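Inactive glucansucrase (Lactobacillus reuteri, PDB 5JBD) is an inactive member of glycoside hydrolase family 70, whose proteins are built around an (alpha/beta)8-barrel domain. Local coordinates at residues A[487-491]-A[680-686]; A[685-689]-A[742-746]. One frame throughout, in Å; residues are numbered along the deposited sequence.

Contact 1 (A[487-491]-A[680-686]); sequences TTLMR and LFSDLGI
On the outside of the parallel barrel, helix 483-496 meets the C-terminal end of helix 678-683 and the turn after it, a Schellman motif in which L684 precedes the positive-phi G685. No hydrogen bond joins the two segments. CD2 of L684 lies over one face of the R491 guanidinium, 3.6 Å from R491 NH2, and also touches CG2 of T487 at 3.8 Å. The polar end of T487 turns elsewhere, its OG1 bonding to the carbonyl of Y483 in its own helix. M490 points at the turn: its CB rests on the carbonyl oxygen of L684, and a bend at chi3 (78°) brings CE against both L684 CB, 3.8 Å away, and I686 CG1, 3.7 Å away. R491 runs extended from CG to NE beside D683, both pointing the same way. R491 NH1 stands 3.9 Å from D683 CB but 5.0 Å from D683 OD2, too far for a salt bridge. Helix 483-496 and this turn are therefore joined by apolar and van der Waals contact, with one face of the R491 guanidinium laid against L684 CD2; any attraction between R491 and D683 is probably long-range and modest.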
loop_
_atom_site.group_PDB
_atom_site.type_symbol
_atom_site.label_atom_id
_atom_site.label_comp_id
_atom_site.label_asym_id
_atom_site.label_seq_id
_atom_site.Cartn_x
_atom_site.Cartn_y
_atom_site.Cartn_z
ATOM N N THR A 487 19.174 -8.627 -16.852
ATOM C CA THR A 487 19.482 -10.049 -16.606
ATOM C C THR A 487 20.955 -10.382 -16.808
ATOM O O THR A 487 21.521 -11.204 -16.075
ATOM C CB THR A 487 18.591 -11.008 -17.418
ATOM O OG1 THR A 487 18.707 -10.736 -18.823
ATOM C CG2 THR A 487 17.143 -10.879 -16.986
ATOM N N THR A 488 21.598 -9.739 -17.782
ATOM C CA THR A 488 23.055 -9.849 -17.914
ATOM C C THR A 488 23.762 -9.416 -16.613
ATOM O O THR A 488 24.651 -10.101 -16.126
ATOM C CB THR A 488 23.571 -9.053 -19.134
ATOM O OG1 THR A 488 22.914 -9.531 -20.302
ATOM C CG2 THR A 488 25.072 -9.230 -19.331
ATOM N N LEU A 489 23.332 -8.297 -16.046
ATOM C CA LEU A 489 23.907 -7.814 -14.791
ATOM C C LEU A 489 23.589 -8.755 -13.611
ATOM O O LEU A 489 24.440 -8.979 -12.733
ATOM C CB LEU A 489 23.409 -6.390 -14.495
ATOM C CG LEU A 489 23.874 -5.303 -15.475
ATOM C CD1 LEU A 489 23.048 -4.024 -15.289
ATOM C CD2 LEU A 489 25.366 -5.029 -15.286
ATOM N N MET A 490 22.377 -9.308 -13.598
ATOM C CA MET A 490 21.944 -10.207 -12.514
ATOM C C MET A 490 22.789 -11.488 -12.475
ATOM O O MET A 490 23.307 -11.859 -11.418
ATOM C CB MET A 490 20.456 -10.521 -12.649
ATOM C CG MET A 490 19.545 -9.355 -12.310
ATOM S SD MET A 490 17.830 -9.669 -12.775
ATOM C CE MET A 490 17.302 -10.744 -11.435
ATOM N N ARG A 491 22.990 -12.118 -13.637
ATOM C CA ARG A 491 23.811 -13.330 -13.725
ATOM C C ARG A 491 25.273 -13.036 -13.378
ATOM O O ARG A 491 25.914 -13.813 -12.660
ATOM C CB ARG A 491 23.747 -13.963 -15.121
ATOM C CG ARG A 491 22.425 -14.620 -15.476
ATOM C CD ARG A 491 22.428 -15.105 -16.922
ATOM N NE ARG A 491 21.064 -15.187 -17.459
ATOM C CZ ARG A 491 20.318 -16.294 -17.537
ATOM N NH1 ARG A 491 20.779 -17.472 -17.123
ATOM N NH2 ARG A 491 19.080 -16.225 -18.041
ATOM N N LEU A 680 14.162 -20.352 -13.759
ATOM C CA LEU A 680 14.613 -19.064 -14.299
ATOM C C LEU A 680 15.048 -18.115 -13.183
ATOM O O LEU A 680 16.128 -17.525 -13.256
ATOM C CB LEU A 680 13.522 -18.397 -15.160
ATOM C CG LEU A 680 13.860 -17.007 -15.738
ATOM C CD1 LEU A 680 15.150 -17.037 -16.566
ATOM C CD2 LEU A 680 12.699 -16.481 -16.562
ATOM N N PHE A 681 14.232 -17.988 -12.133
ATOM C CA PHE A 681 14.555 -17.032 -11.051
ATOM C C PHE A 681 15.872 -17.412 -10.358
ATOM O O PHE A 681 16.696 -16.544 -10.031
ATOM C CB PHE A 681 13.406 -16.922 -10.039
ATOM C CG PHE A 681 12.080 -16.546 -10.658
ATOM C CD1 PHE A 681 11.923 -15.333 -11.308
ATOM C CD2 PHE A 681 10.996 -17.406 -10.593
ATOM C CE1 PHE A 681 10.713 -14.985 -11.891
ATOM C CE2 PHE A 681 9.775 -17.064 -11.162
ATOM C CZ PHE A 681 9.635 -15.847 -11.817
ATOM N N SER A 682 16.054 -18.717 -10.131
ATOM C CA SER A 682 17.324 -19.263 -9.640
ATOM C C SER A 682 18.496 -18.952 -10.586
ATOM O O SER A 682 19.556 -18.496 -10.140
ATOM C CB SER A 682 17.219 -20.780 -9.464
ATOM O OG SER A 682 18.441 -21.297 -8.971
ATOM N N ASP A 683 18.285 -19.181 -11.882
ATOM C CA ASP A 683 19.315 -18.910 -12.909
ATOM C C ASP A 683 19.743 -17.426 -12.944
ATOM O O ASP A 683 20.895 -17.116 -13.245
ATOM C CB ASP A 683 18.829 -19.347 -14.310
ATOM C CG ASP A 683 18.653 -20.864 -14.445
ATOM O OD1 ASP A 683 19.028 -21.610 -13.510
ATOM O OD2 ASP A 683 18.088 -21.316 -15.476
ATOM N N LEU A 684 18.810 -16.531 -12.624
ATOM C CA LEU A 684 19.090 -15.098 -12.517
ATOM C C LEU A 684 19.732 -14.671 -11.188
ATOM O O LEU A 684 19.988 -13.471 -10.978
ATOM C CB LEU A 684 17.803 -14.304 -12.763
ATOM C CG LEU A 684 17.175 -14.450 -14.159
ATOM C CD1 LEU A 684 15.915 -13.608 -14.256
ATOM C CD2 LEU A 684 18.149 -14.056 -15.265
ATOM N N GLY A 685 20.002 -15.622 -10.293
ATOM C CA GLY A 685 20.611 -15.315 -8.998
ATOM C C GLY A 685 19.688 -14.678 -7.962
ATOM O O GLY A 685 20.167 -14.119 -6.964
ATOM N N ILE A 686 18.370 -14.763 -8.173
ATOM C CA ILE A 686 17.405 -14.273 -7.181
ATOM C C ILE A 686 17.417 -15.262 -6.022
ATOM O O ILE A 686 17.319 -16.477 -6.239
ATOM C CB ILE A 686 15.984 -14.153 -7.769
ATOM C CG1 ILE A 686 15.956 -13.078 -8.864
ATOM C CG2 ILE A 686 14.983 -13.816 -6.686
ATOM C CD1 ILE A 686 14.799 -13.212 -9.818
#

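Contact 2 (A[685-689]-A[742-746]); sequences GITDF and LKVQE
D688 and F689 pair in parallel with K743 and V744, and a ladder of three backbone hydrogen bonds joins the two segments. K743 N gives its proton to T687 O at 3.0 Å, almost straight at 174°. The carbonyl of K743 in turn accepts from F689 N (2.9 Å), with the donor in the carbonyl plane, and the same oxygen receives a longer CA-H...O contact from D688. F689 O then takes the proton of Q745 N at 2.8 Å, the donor tilted from the carbonyl plane. V744 N, which faces the other neighbour, bonds instead to OD2 of D278, and the D688 backbone pairs with M651 and Y653 on its other side.

The side chains of D688 and Q745 add a fourth bond. Q745 NE2 reaches D688 OD1 at 2.8 Å, using the anti lone pair of that oxygen; the bond is bent to 140°, and the carboxylate and amide planes stand 39° apart. A bend at chi2 folds the Q745 amide back over D688 CB. Both groups are buried and have further partners: Q745 OE1 is bonded to the hydroxyl of Y319, while D688 OD2 accepts from T687 OG1 at 2.7 Å and also bonds to ND1 of H650. T687 OG1 is bonded to M651 N as well. Bonds to both oxygens should hold the carboxylate in one rotation.

On the sheet face carrying F689 and V744 the contact is apolar. L742 CD2 lies 4.0 Å from F689 CD2, and V744 packs on I734 and L737 of helix 727-739.

Strands 688-691 and 743-748 are neighbours in the eight-stranded parallel sheet, with helix 727-739 between them in sequence and packed on this face: a beta-alpha-beta unit of the TIM-barrel domain of family 70.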
loop_
_atom_site.group_PDB
_atom_site.type_symbol
_atom_site.label_atom_id
_atom_site.label_comp_id
_atom_site.label_asym_id
_atom_site.label_seq_id
_atom_site.Cartn_x
_atom_site.Cartn_y
_atom_site.Cartn_z
ATOM N N GLY A 685 20.002 -15.622 -10.293
ATOM C CA GLY A 685 20.611 -15.315 -8.998
ATOM C C GLY A 685 19.688 -14.678 -7.962
ATOM O O GLY A 685 20.167 -14.119 -6.964
ATOM N N ILE A 686 18.370 -14.763 -8.173
ATOM C CA ILE A 686 17.405 -14.273 -7.181
ATOM C C ILE A 686 17.417 -15.262 -6.022
ATOM O O ILE A 686 17.319 -16.477 -6.239
ATOM C CB ILE A 686 15.984 -14.153 -7.769
ATOM C CG1 ILE A 686 15.956 -13.078 -8.864
ATOM C CG2 ILE A 686 14.983 -13.816 -6.686
ATOM C CD1 ILE A 686 14.799 -13.212 -9.818
ATOM N N THR A 687 17.610 -14.755 -4.810
ATOM C CA THR A 687 17.626 -15.601 -3.616
ATOM C C THR A 687 16.367 -15.434 -2.749
ATOM O O THR A 687 16.034 -16.335 -1.972
ATOM C CB THR A 687 18.862 -15.293 -2.746
ATOM O OG1 THR A 687 18.769 -13.960 -2.247
ATOM C CG2 THR A 687 20.163 -15.464 -3.528
ATOM N N ASP A 688 15.687 -14.293 -2.884
ATOM C CA ASP A 688 14.569 -13.928 -2.029
ATOM C C ASP A 688 13.442 -13.355 -2.877
ATOM O O ASP A 688 13.615 -12.326 -3.539
ATOM C CB ASP A 688 15.044 -12.922 -0.983
ATOM C CG ASP A 688 15.931 -13.575 0.069
ATOM O OD1 ASP A 688 15.386 -14.191 1.019
ATOM O OD2 ASP A 688 17.180 -13.502 -0.092
ATOM N N PHE A 689 12.296 -14.029 -2.847
ATOM C CA PHE A 689 11.163 -13.740 -3.747
ATOM C C PHE A 689 10.083 -13.010 -2.962
ATOM O O PHE A 689 9.439 -13.599 -2.078
ATOM C CB PHE A 689 10.654 -15.061 -4.341
ATOM C CG PHE A 689 9.899 -14.918 -5.647
ATOM C CD1 PHE A 689 8.524 -14.786 -5.654
ATOM C CD2 PHE A 689 10.568 -14.957 -6.868
ATOM C CE1 PHE A 689 7.825 -14.668 -6.845
ATOM C CE2 PHE A 689 9.873 -14.848 -8.071
ATOM C CZ PHE A 689 8.502 -14.701 -8.056
ATOM N N LEU A 742 15.220 -20.972 -3.581
ATOM C CA LEU A 742 14.894 -19.613 -3.112
ATOM C C LEU A 742 14.192 -19.652 -1.769
ATOM O O LEU A 742 13.610 -20.681 -1.385
ATOM C CB LEU A 742 13.956 -18.895 -4.104
ATOM C CG LEU A 742 14.624 -18.292 -5.344
ATOM C CD1 LEU A 742 15.127 -19.373 -6.278
ATOM C CD2 LEU A 742 13.692 -17.335 -6.078
ATOM N N LYS A 743 14.216 -18.519 -1.079
ATOM C CA LYS A 743 13.322 -18.261 0.044
ATOM C C LYS A 743 12.297 -17.254 -0.420
ATOM O O LYS A 743 12.546 -16.511 -1.376
ATOM C CB LYS A 743 14.088 -17.724 1.257
ATOM C CG LYS A 743 15.144 -18.694 1.804
ATOM C CD LYS A 743 14.526 -19.941 2.409
ATOM C CE LYS A 743 15.589 -20.778 3.117
ATOM N NZ LYS A 743 16.184 -21.757 2.193
ATOM N N VAL A 744 11.142 -17.246 0.243
ATOM C CA VAL A 744 9.990 -16.465 -0.195
ATOM C C VAL A 744 9.446 -15.595 0.939
ATOM O O VAL A 744 9.203 -16.092 2.044
ATOM C CB VAL A 744 8.859 -17.401 -0.689
ATOM C CG1 VAL A 744 7.781 -16.605 -1.423
ATOM C CG2 VAL A 744 9.405 -18.511 -1.586
ATOM N N GLN A 745 9.210 -14.315 0.660
ATOM C CA GLN A 745 8.608 -13.399 1.637
ATOM C C GLN A 745 7.214 -12.974 1.220
ATOM O O GLN A 745 6.920 -12.859 0.034
ATOM C CB GLN A 745 9.472 -12.156 1.846
ATOM C CG GLN A 745 10.838 -12.448 2.462
ATOM C CD GLN A 745 11.891 -12.920 1.462
ATOM O OE1 GLN A 745 11.934 -12.464 0.316
ATOM N NE2 GLN A 745 12.738 -13.855 1.890
ATOM N N GLU A 746 6.351 -12.743 2.203
ATOM C CA GLU A 746 5.013 -12.193 1.950
ATOM C C GLU A 746 4.993 -10.755 2.407
ATOM O O GLU A 746 5.569 -10.404 3.436
ATOM C CB GLU A 746 3.912 -12.993 2.685
ATOM C CG GLU A 746 2.511 -12.374 2.698
ATOM C CD GLU A 746 1.847 -12.208 1.327
ATOM O OE1 GLU A 746 2.549 -12.072 0.283
ATOM O OE2 GLU A 746 0.588 -12.169 1.306
#

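How the contacts relate
Contact 1 hands over to contact 2 through G685 and I686, which belong to both: the chain leaves helix 678-683, turns, and enters strand 688-691. The centres lie about 12 Å apart. Across this turn the rings of F681 and F689 meet edge-to-face, with F681 CD2 3.8 Å from F689 CE2, while L742 CD2 packs on F681 CB at 4.0 Å. L742, just ahead of strand 743-748, thus touches both helix 678-683 and strand 688-691. Contact 1 fastens that helix's end to helix 483-496 on the barrel's outer layer, and contact 2 lies deeper, in the sheet itself. The calcium ion, held by E237, D243, N287 and N751, belongs to neither contact, though N751 closely follows strand 743-748.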